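Local coordinates for trypsin-like serine protease (PDB 5HMA), which promotes magnetite formation, probably through metal binding by this trypsin-like but probably inactive domain, and is needed to activate the MamE protease, at residues V101-R106 and W145-G150; A8-G13 and V49-T54; L113-L118 and A141-E146; V34-H39 and D72-K77. One frame throughout, in Å; residues are numbered along the deposited sequence.

Contact 1 of 4, residues V101-R106 and W145-G150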
loop_
_atom_site.group_PDB
_atom_site.type_symbol
_atom_site.label_atom_id
_atom_site.label_comp_id
_atom_site.label_asym_id
_atom_site.label_seq_id
_atom_site.Cartn_x
_atom_site.Cartn_y
_atom_site.Cartn_z
ATOM N N VAL A 101 5.789 3.980 13.746
ATOM C CA VAL A 101 5.140 4.089 12.438
ATOM C C VAL A 101 3.702 3.605 12.524
ATOM O O VAL A 101 3.285 3.024 13.525
ATOM C CB VAL A 101 5.910 3.309 11.356
ATOM C CG1 VAL A 101 7.229 4.012 11.057
ATOM C CG2 VAL A 101 6.175 1.875 11.821
ATOM N N PHE A 102 2.938 3.856 11.470
ATOM C CA PHE A 102 1.516 3.536 11.464
ATOM C C PHE A 102 1.186 2.885 10.142
ATOM O O PHE A 102 1.511 3.419 9.078
ATOM C CB PHE A 102 0.663 4.793 11.683
ATOM C CG PHE A 102 1.030 5.553 12.926
ATOM C CD1 PHE A 102 2.155 6.377 12.946
ATOM C CD2 PHE A 102 0.264 5.433 14.082
ATOM C CE1 PHE A 102 2.513 7.066 14.102
ATOM C CE2 PHE A 102 0.605 6.135 15.235
ATOM C CZ PHE A 102 1.737 6.943 15.249
ATOM N N ALA A 103 0.563 1.715 10.206
ATOM C CA ALA A 103 0.232 0.973 8.999
ATOM C C ALA A 103 -1.268 1.042 8.770
ATOM O O ALA A 103 -2.054 0.640 9.626
ATOM C CB ALA A 103 0.705 -0.463 9.118
ATOM N N PHE A 104 -1.659 1.586 7.625
ATOM C CA PHE A 104 -3.075 1.791 7.309
ATOM C C PHE A 104 -3.524 0.803 6.232
ATOM O O PHE A 104 -2.738 0.441 5.352
ATOM C CB PHE A 104 -3.329 3.227 6.810
ATOM C CG PHE A 104 -3.302 4.281 7.889
ATOM C CD1 PHE A 104 -2.092 4.782 8.359
ATOM C CD2 PHE A 104 -4.483 4.805 8.397
ATOM C CE1 PHE A 104 -2.066 5.779 9.338
ATOM C CE2 PHE A 104 -4.464 5.802 9.370
ATOM C CZ PHE A 104 -3.254 6.286 9.845
ATOM N N GLY A 105 -4.791 0.401 6.277
ATOM C CA GLY A 105 -5.365 -0.440 5.233
ATOM C C GLY A 105 -6.879 -0.295 5.191
ATOM O O GLY A 105 -7.449 0.522 5.922
ATOM N N ARG A 106 -7.531 -1.072 4.329
ATOM C CA ARG A 106 -8.987 -1.144 4.317
ATOM C C ARG A 106 -9.371 -2.606 4.240
ATOM O O ARG A 106 -8.787 -3.380 3.473
ATOM C CB ARG A 106 -9.606 -0.344 3.145
ATOM C CG ARG A 106 -9.193 1.132 3.107
ATOM C CD ARG A 106 -10.255 2.043 2.502
ATOM N NE ARG A 106 -11.181 2.556 3.505
ATOM C CZ ARG A 106 -11.071 3.733 4.117
ATOM N NH1 ARG A 106 -10.065 4.547 3.847
ATOM N NH2 ARG A 106 -11.976 4.094 5.012
ATOM N N TRP A 145 -3.174 -9.646 6.831
ATOM C CA TRP A 145 -3.054 -9.772 5.389
ATOM C C TRP A 145 -3.769 -8.631 4.652
ATOM O O TRP A 145 -3.364 -8.243 3.557
ATOM C CB TRP A 145 -3.601 -11.130 4.932
ATOM C CG TRP A 145 -5.065 -11.287 5.123
ATOM C CD1 TRP A 145 -5.701 -11.739 6.239
ATOM C CD2 TRP A 145 -6.093 -11.005 4.159
ATOM N NE1 TRP A 145 -7.059 -11.757 6.034
ATOM C CE2 TRP A 145 -7.327 -11.315 4.765
ATOM C CE3 TRP A 145 -6.087 -10.526 2.844
ATOM C CZ2 TRP A 145 -8.545 -11.156 4.103
ATOM C CZ3 TRP A 145 -7.296 -10.368 2.189
ATOM C CH2 TRP A 145 -8.508 -10.682 2.820
ATOM N N GLU A 146 -4.802 -8.064 5.264
ATOM C CA GLU A 146 -5.559 -6.993 4.620
ATOM C C GLU A 146 -4.787 -5.685 4.527
ATOM O O GLU A 146 -5.145 -4.804 3.746
ATOM C CB GLU A 146 -6.876 -6.774 5.358
ATOM C CG GLU A 146 -7.642 -8.070 5.519
ATOM C CD GLU A 146 -9.070 -7.855 5.943
ATOM O OE1 GLU A 146 -9.966 -7.910 5.060
ATOM O OE2 GLU A 146 -9.287 -7.636 7.159
ATOM N N GLN A 147 -3.719 -5.556 5.307
ATOM C CA GLN A 147 -2.907 -4.333 5.284
ATOM C C GLN A 147 -1.916 -4.359 4.136
ATOM O O GLN A 147 -1.275 -3.355 3.824
ATOM C CB GLN A 147 -2.153 -4.151 6.603
ATOM C CG GLN A 147 -3.020 -3.776 7.783
ATOM C CD GLN A 147 -2.255 -3.876 9.084
ATOM O OE1 GLN A 147 -1.764 -4.951 9.434
ATOM N NE2 GLN A 147 -2.131 -2.756 9.803
ATOM N N THR A 148 -1.777 -5.522 3.515
ATOM C CA THR A 148 -0.818 -5.678 2.430
ATOM C C THR A 148 -1.141 -4.698 1.312
ATOM O O THR A 148 -2.301 -4.562 0.927
ATOM C CB THR A 148 -0.817 -7.128 1.916
ATOM O OG1 THR A 148 -0.199 -7.965 2.901
ATOM C CG2 THR A 148 -0.074 -7.247 0.613
ATOM N N GLY A 149 -0.122 -3.990 0.820
ATOM C CA GLY A 149 -0.322 -3.026 -0.250
ATOM C C GLY A 149 -0.667 -1.624 0.249
ATOM O O GLY A 149 -0.589 -0.654 -0.508
ATOM N N GLY A 150 -1.052 -1.510 1.520
ATOM C CA GLY A 150 -1.330 -0.210 2.115
ATOM C C GLY A 150 -0.085 0.543 2.590
ATOM O O GLY A 150 1.027 -0.006 2.625
HETATM O O HOH W 1 -0.699 -1.251 5.408
#

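Contact 2 of 4, residues A8-G13 and V49-T54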
loop_
_atom_site.group_PDB
_atom_site.type_symbol
_atom_site.label_atom_id
_atom_site.label_comp_id
_atom_site.label_asym_id
_atom_site.label_seq_id
_atom_site.Cartn_x
_atom_site.Cartn_y
_atom_site.Cartn_z
ATOM N N ALA A 8 -6.518 8.733 1.636
ATOM C CA ALA A 8 -5.584 8.261 0.614
ATOM C C ALA A 8 -5.282 6.752 0.744
ATOM O O ALA A 8 -4.397 6.231 0.062
ATOM C CB ALA A 8 -4.271 9.080 0.682
ATOM N N VAL A 9 -6.008 6.071 1.633
ATOM C CA VAL A 9 -5.862 4.625 1.836
ATOM C C VAL A 9 -7.032 3.942 1.155
ATOM O O VAL A 9 -8.194 4.208 1.506
ATOM C CB VAL A 9 -5.813 4.259 3.334
ATOM C CG1 VAL A 9 -5.598 2.746 3.522
ATOM C CG2 VAL A 9 -4.737 5.058 4.031
ATOM N N VAL A 10 -6.743 3.094 0.169
ATOM C CA VAL A 10 -7.807 2.489 -0.638
ATOM C C VAL A 10 -7.797 0.978 -0.517
ATOM O O VAL A 10 -6.809 0.382 -0.069
ATOM C CB VAL A 10 -7.696 2.874 -2.133
ATOM C CG1 VAL A 10 -7.896 4.375 -2.349
ATOM C CG2 VAL A 10 -6.362 2.386 -2.731
ATOM N N GLY A 11 -8.899 0.357 -0.929
ATOM C CA GLY A 11 -8.930 -1.086 -1.082
ATOM C C GLY A 11 -8.691 -1.422 -2.551
ATOM O O GLY A 11 -9.094 -0.666 -3.435
ATOM N N VAL A 12 -8.040 -2.551 -2.812
ATOM C CA VAL A 12 -7.817 -3.011 -4.174
ATOM C C VAL A 12 -8.377 -4.425 -4.339
ATOM O O VAL A 12 -8.205 -5.259 -3.460
ATOM C CB VAL A 12 -6.311 -2.972 -4.529
ATOM C CG1 VAL A 12 -6.092 -3.506 -5.919
ATOM C CG2 VAL A 12 -5.761 -1.542 -4.397
ATOM N N GLY A 13 -9.036 -4.700 -5.465
ATOM C CA GLY A 13 -9.550 -6.034 -5.720
ATOM C C GLY A 13 -10.012 -6.226 -7.152
ATOM O O GLY A 13 -9.725 -5.393 -8.013
ATOM N N VAL A 49 -10.623 -0.232 -7.722
ATOM C CA VAL A 49 -10.106 0.409 -6.531
ATOM C C VAL A 49 -11.275 0.947 -5.725
ATOM O O VAL A 49 -12.186 1.556 -6.289
ATOM C CB VAL A 49 -9.111 1.526 -6.889
ATOM C CG1 VAL A 49 -8.721 2.329 -5.614
ATOM C CG2 VAL A 49 -7.885 0.919 -7.561
ATOM N N GLN A 50 -11.252 0.721 -4.418
ATOM C CA GLN A 50 -12.352 1.153 -3.569
ATOM C C GLN A 50 -11.916 2.324 -2.708
ATOM O O GLN A 50 -10.960 2.220 -1.936
ATOM C CB GLN A 50 -12.857 -0.014 -2.711
ATOM C CG GLN A 50 -12.958 -1.304 -3.542
ATOM C CD GLN A 50 -14.175 -2.147 -3.215
ATOM O OE1 GLN A 50 -15.000 -1.787 -2.364
ATOM N NE2 GLN A 50 -14.293 -3.287 -3.897
ATOM N N VAL A 51 -12.628 3.433 -2.860
ATOM C CA VAL A 51 -12.256 4.714 -2.276
ATOM C C VAL A 51 -13.324 5.143 -1.295
ATOM O O VAL A 51 -14.513 5.090 -1.607
ATOM C CB VAL A 51 -12.062 5.788 -3.379
ATOM C CG1 VAL A 51 -11.701 7.159 -2.764
ATOM C CG2 VAL A 51 -11.015 5.319 -4.422
ATOM N N ALA A 52 -12.899 5.560 -0.104
ATOM C CA ALA A 52 -13.824 6.043 0.915
ATOM C C ALA A 52 -14.251 7.467 0.602
ATOM O O ALA A 52 -13.423 8.313 0.246
ATOM C CB ALA A 52 -13.173 5.979 2.321
ATOM N N THR A 53 -15.546 7.738 0.717
ATOM C CA THR A 53 -16.039 9.099 0.551
ATOM C C THR A 53 -17.038 9.372 1.659
ATOM O O THR A 53 -17.484 8.452 2.336
ATOM C CB THR A 53 -16.728 9.332 -0.825
ATOM O OG1 THR A 53 -18.077 8.859 -0.762
ATOM C CG2 THR A 53 -15.981 8.618 -1.950
ATOM N N THR A 54 -17.412 10.631 1.830
ATOM C CA THR A 54 -18.436 10.991 2.785
ATOM C C THR A 54 -19.806 10.375 2.412
ATOM O O THR A 54 -20.716 10.313 3.243
ATOM C CB THR A 54 -18.559 12.532 2.892
ATOM O OG1 THR A 54 -18.665 13.078 1.577
ATOM C CG2 THR A 54 -17.326 13.127 3.565
HETATM O O HOH W 2 -9.955 5.996 0.304
#

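Contact 3 of 4, residues L113-L118 and A141-E146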
loop_
_atom_site.group_PDB
_atom_site.type_symbol
_atom_site.label_atom_id
_atom_site.label_comp_id
_atom_site.label_asym_id
_atom_site.label_seq_id
_atom_site.Cartn_x
_atom_site.Cartn_y
_atom_site.Cartn_z
ATOM N N LEU A 113 -8.409 0.367 8.455
ATOM C CA LEU A 113 -7.632 -0.348 9.459
ATOM C C LEU A 113 -6.399 0.470 9.770
ATOM O O LEU A 113 -5.731 0.955 8.860
ATOM C CB LEU A 113 -7.202 -1.722 8.952
ATOM C CG LEU A 113 -8.272 -2.677 8.450
ATOM C CD1 LEU A 113 -7.628 -3.831 7.684
ATOM C CD2 LEU A 113 -9.095 -3.176 9.630
ATOM N N VAL A 114 -6.072 0.615 11.041
ATOM C CA VAL A 114 -4.816 1.261 11.388
ATOM C C VAL A 114 -4.193 0.544 12.577
ATOM O O VAL A 114 -4.889 0.115 13.506
ATOM C CB VAL A 114 -5.016 2.769 11.684
ATOM C CG1 VAL A 114 -5.928 2.969 12.879
ATOM C CG2 VAL A 114 -3.680 3.451 11.925
ATOM N N ARG A 115 -2.877 0.394 12.529
ATOM C CA ARG A 115 -2.140 -0.117 13.672
ATOM C C ARG A 115 -0.807 0.614 13.776
ATOM O O ARG A 115 -0.135 0.870 12.774
ATOM C CB ARG A 115 -1.927 -1.624 13.546
ATOM C CG ARG A 115 -1.075 -2.216 14.632
ATOM C CD ARG A 115 -1.926 -2.788 15.739
ATOM N NE ARG A 115 -1.748 -4.234 15.828
ATOM C CZ ARG A 115 -2.741 -5.101 15.991
ATOM N NH1 ARG A 115 -3.996 -4.673 16.087
ATOM N NH2 ARG A 115 -2.476 -6.398 16.063
ATOM N N GLN A 116 -0.430 0.969 14.990
ATOM C CA GLN A 116 0.866 1.583 15.201
ATOM C C GLN A 116 1.860 0.551 15.704
ATOM O O GLN A 116 1.488 -0.452 16.307
ATOM C CB GLN A 116 0.771 2.733 16.193
ATOM C CG GLN A 116 0.434 2.296 17.570
ATOM C CD GLN A 116 0.975 3.253 18.596
ATOM O OE1 GLN A 116 2.049 3.030 19.159
ATOM N NE2 GLN A 116 0.246 4.339 18.837
ATOM N N GLY A 117 3.130 0.814 15.452
ATOM C CA GLY A 117 4.191 -0.039 15.935
ATOM C C GLY A 117 5.527 0.651 15.776
ATOM O O GLY A 117 5.604 1.816 15.375
ATOM N N LEU A 118 6.580 -0.078 16.112
ATOM C CA LEU A 118 7.944 0.387 15.928
ATOM C C LEU A 118 8.599 -0.261 14.708
ATOM O O LEU A 118 8.317 -1.415 14.369
ATOM C CB LEU A 118 8.768 0.089 17.181
ATOM C CG LEU A 118 8.257 0.764 18.446
ATOM C CD1 LEU A 118 9.190 0.472 19.634
ATOM C CD2 LEU A 118 8.116 2.264 18.189
ATOM N N ALA A 141 3.746 -3.086 13.079
ATOM C CA ALA A 141 2.516 -2.333 12.786
ATOM C C ALA A 141 1.637 -3.093 11.793
ATOM O O ALA A 141 0.441 -2.839 11.682
ATOM C CB ALA A 141 2.831 -0.943 12.239
ATOM N N VAL A 142 2.251 -4.014 11.062
ATOM C CA VAL A 142 1.539 -4.852 10.101
ATOM C C VAL A 142 1.129 -6.164 10.770
ATOM O O VAL A 142 1.978 -6.991 11.106
ATOM C CB VAL A 142 2.405 -5.095 8.867
ATOM C CG1 VAL A 142 1.754 -6.109 7.929
ATOM C CG2 VAL A 142 2.704 -3.758 8.168
ATOM N N TYR A 143 -0.174 -6.341 10.982
ATOM C CA TYR A 143 -0.683 -7.504 11.711
ATOM C C TYR A 143 -1.653 -8.351 10.869
ATOM O O TYR A 143 -1.978 -9.478 11.243
ATOM C CB TYR A 143 -1.377 -7.054 13.011
ATOM C CG TYR A 143 -2.717 -6.375 12.782
ATOM C CD1 TYR A 143 -2.790 -5.047 12.361
ATOM C CD2 TYR A 143 -3.910 -7.064 12.981
ATOM C CE1 TYR A 143 -4.018 -4.428 12.133
ATOM C CE2 TYR A 143 -5.141 -6.455 12.762
ATOM C CZ TYR A 143 -5.193 -5.141 12.337
ATOM O OH TYR A 143 -6.422 -4.546 12.119
ATOM N N SER A 144 -2.124 -7.809 9.746
ATOM C CA SER A 144 -3.158 -8.486 8.960
ATOM C C SER A 144 -2.840 -8.528 7.471
ATOM O O SER A 144 -2.327 -7.567 6.913
ATOM C CB SER A 144 -4.519 -7.807 9.163
ATOM O OG SER A 144 -5.482 -8.260 8.211
ATOM N N TRP A 145 -3.174 -9.646 6.831
ATOM C CA TRP A 145 -3.054 -9.772 5.389
ATOM C C TRP A 145 -3.769 -8.631 4.652
ATOM O O TRP A 145 -3.364 -8.243 3.557
ATOM C CB TRP A 145 -3.601 -11.130 4.932
ATOM C CG TRP A 145 -5.065 -11.287 5.123
ATOM C CD1 TRP A 145 -5.701 -11.739 6.239
ATOM C CD2 TRP A 145 -6.093 -11.005 4.159
ATOM N NE1 TRP A 145 -7.059 -11.757 6.034
ATOM C CE2 TRP A 145 -7.327 -11.315 4.765
ATOM C CE3 TRP A 145 -6.087 -10.526 2.844
ATOM C CZ2 TRP A 145 -8.545 -11.156 4.103
ATOM C CZ3 TRP A 145 -7.296 -10.368 2.189
ATOM C CH2 TRP A 145 -8.508 -10.682 2.820
ATOM N N GLU A 146 -4.802 -8.064 5.264
ATOM C CA GLU A 146 -5.559 -6.993 4.620
ATOM C C GLU A 146 -4.787 -5.685 4.527
ATOM O O GLU A 146 -5.145 -4.804 3.746
ATOM C CB GLU A 146 -6.876 -6.774 5.358
ATOM C CG GLU A 146 -7.642 -8.070 5.519
ATOM C CD GLU A 146 -9.070 -7.855 5.943
ATOM O OE1 GLU A 146 -9.966 -7.910 5.060
ATOM O OE2 GLU A 146 -9.287 -7.636 7.159
#

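Contact 4 of 4, residues V34-H39 and D72-K77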
loop_
_atom_site.group_PDB
_atom_site.type_symbol
_atom_site.label_atom_id
_atom_site.label_comp_id
_atom_site.label_asym_id
_atom_site.label_seq_id
_atom_site.Cartn_x
_atom_site.Cartn_y
_atom_site.Cartn_z
ATOM N N VAL A 34 -2.239 5.044 -7.924
ATOM C CA VAL A 34 -2.293 4.205 -6.734
ATOM C C VAL A 34 -1.104 3.266 -6.745
ATOM O O VAL A 34 -0.838 2.607 -7.763
ATOM C CB VAL A 34 -3.608 3.391 -6.670
ATOM C CG1 VAL A 34 -3.549 2.342 -5.546
ATOM C CG2 VAL A 34 -4.813 4.310 -6.519
ATOM N N ILE A 35 -0.396 3.197 -5.620
ATOM C CA ILE A 35 0.635 2.182 -5.425
ATOM C C ILE A 35 0.053 1.028 -4.618
ATOM O O ILE A 35 -0.635 1.245 -3.618
ATOM C CB ILE A 35 1.871 2.744 -4.721
ATOM C CG1 ILE A 35 2.598 3.739 -5.625
ATOM C CG2 ILE A 35 2.819 1.608 -4.359
ATOM C CD1 ILE A 35 3.368 3.066 -6.732
ATOM N N THR A 36 0.326 -0.199 -5.048
ATOM C CA THR A 36 -0.125 -1.360 -4.302
ATOM C C THR A 36 0.893 -2.482 -4.519
ATOM O O THR A 36 1.885 -2.276 -5.224
ATOM C CB THR A 36 -1.558 -1.782 -4.730
ATOM O OG1 THR A 36 -2.053 -2.780 -3.826
ATOM C CG2 THR A 36 -1.564 -2.326 -6.163
ATOM N N THR A 37 0.680 -3.644 -3.898
ATOM C CA THR A 37 1.597 -4.779 -4.048
ATOM C C THR A 37 1.315 -5.522 -5.348
ATOM O O THR A 37 0.155 -5.768 -5.679
ATOM C CB THR A 37 1.485 -5.769 -2.871
ATOM O OG1 THR A 37 0.150 -5.735 -2.339
ATOM C CG2 THR A 37 2.493 -5.421 -1.770
ATOM N N LEU A 38 2.369 -5.877 -6.077
ATOM C CA LEU A 38 2.216 -6.506 -7.391
ATOM C C LEU A 38 1.508 -7.873 -7.317
ATOM O O LEU A 38 0.576 -8.126 -8.080
ATOM C CB LEU A 38 3.585 -6.652 -8.069
ATOM C CG LEU A 38 3.584 -7.298 -9.458
ATOM C CD1 LEU A 38 2.616 -6.583 -10.381
ATOM C CD2 LEU A 38 4.982 -7.310 -10.070
ATOM N N HIS A 39 1.926 -8.743 -6.396
ATOM C CA HIS A 39 1.311 -10.073 -6.287
ATOM C C HIS A 39 -0.189 -10.003 -5.973
ATOM O O HIS A 39 -0.916 -10.960 -6.206
ATOM C CB HIS A 39 2.021 -10.922 -5.222
ATOM C CG HIS A 39 1.689 -10.542 -3.807
ATOM N ND1 HIS A 39 2.450 -9.656 -3.072
ATOM C CD2 HIS A 39 0.686 -10.942 -2.989
ATOM C CE1 HIS A 39 1.925 -9.522 -1.866
ATOM N NE2 HIS A 39 0.856 -10.296 -1.789
ATOM N N ASP A 72 8.004 -6.042 -5.677
ATOM C CA ASP A 72 6.608 -6.445 -5.531
ATOM C C ASP A 72 5.670 -5.244 -5.459
ATOM O O ASP A 72 4.713 -5.234 -4.690
ATOM C CB ASP A 72 6.429 -7.334 -4.293
ATOM C CG ASP A 72 5.048 -7.962 -4.217
ATOM O OD1 ASP A 72 4.425 -8.164 -5.286
ATOM O OD2 ASP A 72 4.578 -8.239 -3.089
ATOM N N LEU A 73 5.936 -4.223 -6.267
ATOM C CA LEU A 73 5.014 -3.096 -6.327
ATOM C C LEU A 73 4.416 -2.914 -7.723
ATOM O O LEU A 73 5.028 -3.267 -8.735
ATOM C CB LEU A 73 5.703 -1.804 -5.885
ATOM C CG LEU A 73 6.227 -1.760 -4.450
ATOM C CD1 LEU A 73 6.751 -0.374 -4.127
ATOM C CD2 LEU A 73 5.142 -2.163 -3.480
ATOM N N ALA A 74 3.205 -2.365 -7.743
ATOM C CA ALA A 74 2.507 -1.991 -8.966
ATOM C C ALA A 74 1.988 -0.562 -8.841
ATOM O O ALA A 74 1.482 -0.157 -7.781
ATOM C CB ALA A 74 1.351 -2.949 -9.248
ATOM N N LEU A 75 2.135 0.195 -9.923
ATOM C CA LEU A 75 1.540 1.525 -10.049
ATOM C C LEU A 75 0.261 1.394 -10.857
ATOM O O LEU A 75 0.294 0.958 -12.004
ATOM C CB LEU A 75 2.496 2.510 -10.743
ATOM C CG LEU A 75 1.906 3.907 -10.981
ATOM C CD1 LEU A 75 1.679 4.595 -9.649
ATOM C CD2 LEU A 75 2.786 4.766 -11.913
ATOM N N LEU A 76 -0.858 1.765 -10.253
ATOM C CA LEU A 76 -2.148 1.713 -10.926
ATOM C C LEU A 76 -2.607 3.122 -11.271
ATOM O O LEU A 76 -2.220 4.097 -10.619
ATOM C CB LEU A 76 -3.205 1.036 -10.038
ATOM C CG LEU A 76 -2.886 -0.282 -9.331
ATOM C CD1 LEU A 76 -4.116 -0.770 -8.568
ATOM C CD2 LEU A 76 -2.421 -1.326 -10.329
ATOM N N LYS A 77 -3.453 3.223 -12.285
ATOM C CA LYS A 77 -4.122 4.477 -12.584
ATOM C C LYS A 77 -5.629 4.238 -12.611
ATOM O O LYS A 77 -6.118 3.425 -13.388
ATOM C CB LYS A 77 -3.626 5.048 -13.915
ATOM C CG LYS A 77 -4.460 6.178 -14.502
ATOM C CD LYS A 77 -4.264 7.484 -13.745
ATOM C CE LYS A 77 -4.782 8.669 -14.571
ATOM N NZ LYS A 77 -6.270 8.726 -14.589
#

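Contact 1 of 4, residues V101-R106 and W145-G150
Gln147 reaches from the loop before strand 151-153 to Ala103 on strand 100-106. Its amide NE2 lies 3.4 Å from Ala103 O in a weak, bent hydrogen bond (137° at the hydrogen), and 3.7 Å from Ala103 CB. Next to it a water ties the two backbones together, donating to Phe104 O at 2.7 Å and to Gln147 O at 2.7 Å. Gly150 comes in with its bare CA, which directs a C-H at Phe104 O over 3.6 Å; a CB there would collide with the same carbonyl. Behind this first shell the amide of Gln147 is fixed in its rotation: CG stands beside the backbone N (chi1 -71°), the chain runs out extended, OE1 accepts from Tyr143 N and Ser144 N, and NE2 also bonds Ala141 O. The backbone from Gln147 to Gly150 makes a type II beta turn, closed by Gly150 N on Gln147 O at 3.0 Å, with Gly149 at positive phi. Ser24 OG joins the far end, bonding both Glu146 O and Arg106 N. In trypsin-like proteases this loop carries the nucleophilic serine, but here Thr148 probably occupies that place, its OG1 bonded to Ala165 N and weakly to Trp145 O. A water bridge, one weak amide bond and Ser24 OG thus join strand to loop, and a threonine where the serine usually stands is consistent with a domain that is probably not a protease.

Contact 2 of 4, residues A8-G13 and V49-T54
Val10 and Gly11 of strand 9-13 meet Val49, Gln50 and Val51 of strand 47-51 where the two strands at the ends of the six-stranded antiparallel sheet come together, a seam that closes the N-terminal barrel of this trypsin-like fold. Gly11 and Gln50 form an antiparallel hydrogen-bonded pair: Gly11 N meets a lone pair of Gln50 O in the carbonyl plane at 3.0 Å, and Gln50 N returns an almost straight bond to Gly11 O at 2.7 Å. Val12 and Val49 follow as a non-hydrogen-bonded pair, and the axes of the two strand segments run at 150°.

The side chain of Val10 does most of the apolar work. Its CB sits 3.3 Å from Gln50 O, against the carbonyl that Gly11 N uses. CG1, beside the backbone N (chi1 -64°), lies alongside Val51 and touches its CG2 at 3.9 Å. CG2, wedged between the backbone N and the carbonyl carbon, meets Val49 CG1 at 3.7 Å, the two valines crossing at a slant, and also packs on Val34 of strand 33-37, two strands along in the barrel. Val49 continues this apolar layer to Ala62 and Met78. Gln50 points to the other face of the sheet; its CB and CG pass by Gly11 O, and its bent chain brings NE2 to Ala19 O. Beyond the last direct bond the strands separate, and a single water spans them, donating to Val9 O at 2.8 Å and accepting from Ala52 N at 3.0 Å.

Contact 3 of 4, residues L113-L118 and A141-E146
Arg115 lays its guanidinium flat over one face of the Tyr143 ring, planes 15° apart and CZ 3.7 Å from the ring centroid, a stacked cation-pi contact. NH2 overhangs the root of the ring, 3.3 Å from Tyr143 CG, while NH1 stands over its centre; bends at chi2 and chi3 fold the arginine back onto the tyrosine. This stack is the solvent side, and no hydrogen bond joins the two segments. The tighter part is at the backbone. Arg115 CB is pressed to 3.2 Å from Ala141 O, and Ala141 CB lies 3.5 Å from Arg115 O and 3.7 Å from Gly117 N, where a side chain on Gly117 would strike Ala141 N. At the other end Leu113 spreads its methyls, CD1 on Glu146 CB at 3.8 Å and CD2 against Tyr143 OH. A serine in place of Tyr143 removes the ring, and the Arg115 guanidinium, without its stacking partner, would probably be free to turn. Ser144 OG accepts from Glu146 N at 3.0 Å, an ST turn. A loop leading into the segment that carries the serine in active relatives, here laid along strand 112-121, is characteristic of the trypsin-like fold.

Contact 4 of 4, residues V34-H39 and D72-K77
Asp72 holds His39 with both carboxylate oxygens: OD2 takes the bond from His39 ND1 at 2.6 Å, and OD1 accepts from His39 N at 2.8 Å. Each oxygen uses its syn lone pair. OD2 lies at the edge of the imidazole, in its plane, and ring and carboxylate are nearly coplanar (26°), which helps hold the ring in this orientation. The aspartate gets there with CG anti to its backbone N (chi1 -171°). Its main chain joins in: Leu38 N approaches Asp72 O at 2.8 Å from above the carbonyl plane. Putting an alanine in place of Asp72 takes the carboxylate away, and His39 ND1 and N would probably be left without these acceptors and the imidazole free to swing. Asp72, in a left-handed backbone conformation, forms a G1 beta bulge with Leu73 opposite one residue of strand 58-68.

From here strands 33-37 and 73-78 run antiparallel, paired Thr36 with Ala74 and Val34 with Leu76; the tightest rung is Leu76 N to Val34 O, 2.6 Å and nearly straight. On one face Ile35 CD1 meets Leu75 CD1 at 3.7 Å. On the other Thr36 CG2 touches Leu76 CD1 at 3.8 Å, and Thr36 OG1 is bonded to Ser24 O. Leu38 CD1 closes over Ala74 CB at 4.0 Å. A histidine just past one barrel strand, held by an aspartate just before its neighbour, matches the His-Asp pair of the trypsin catalytic triad, retained in a protein that is probably not a protease.

Contacts 2 and 4 belong to the N-terminal six-stranded barrel, 14 Å apart between centres, and their segments alternate along the chain; Val10 on Val34 and Val12 on Leu76 join them. Contacts 1 and 3 follow later, centres 6 Å apart, share Trp145 and Glu146, and join one loop to adjacent strands 100-106 and 112-121 of the second sheet. Arg106 NH1 bonds Val9 O, linking contact 1 to contact 2, and Thr148 packs on Thr37 of contact 4. As in other trypsin-like folds, the cleft probably lies between the two sheets, where Thr148 meets His39. The nickel ion, bound by His71 and His186, lies about 9 Å from the Leu73 side chain; His71 directly precedes Asp72 of contact 4.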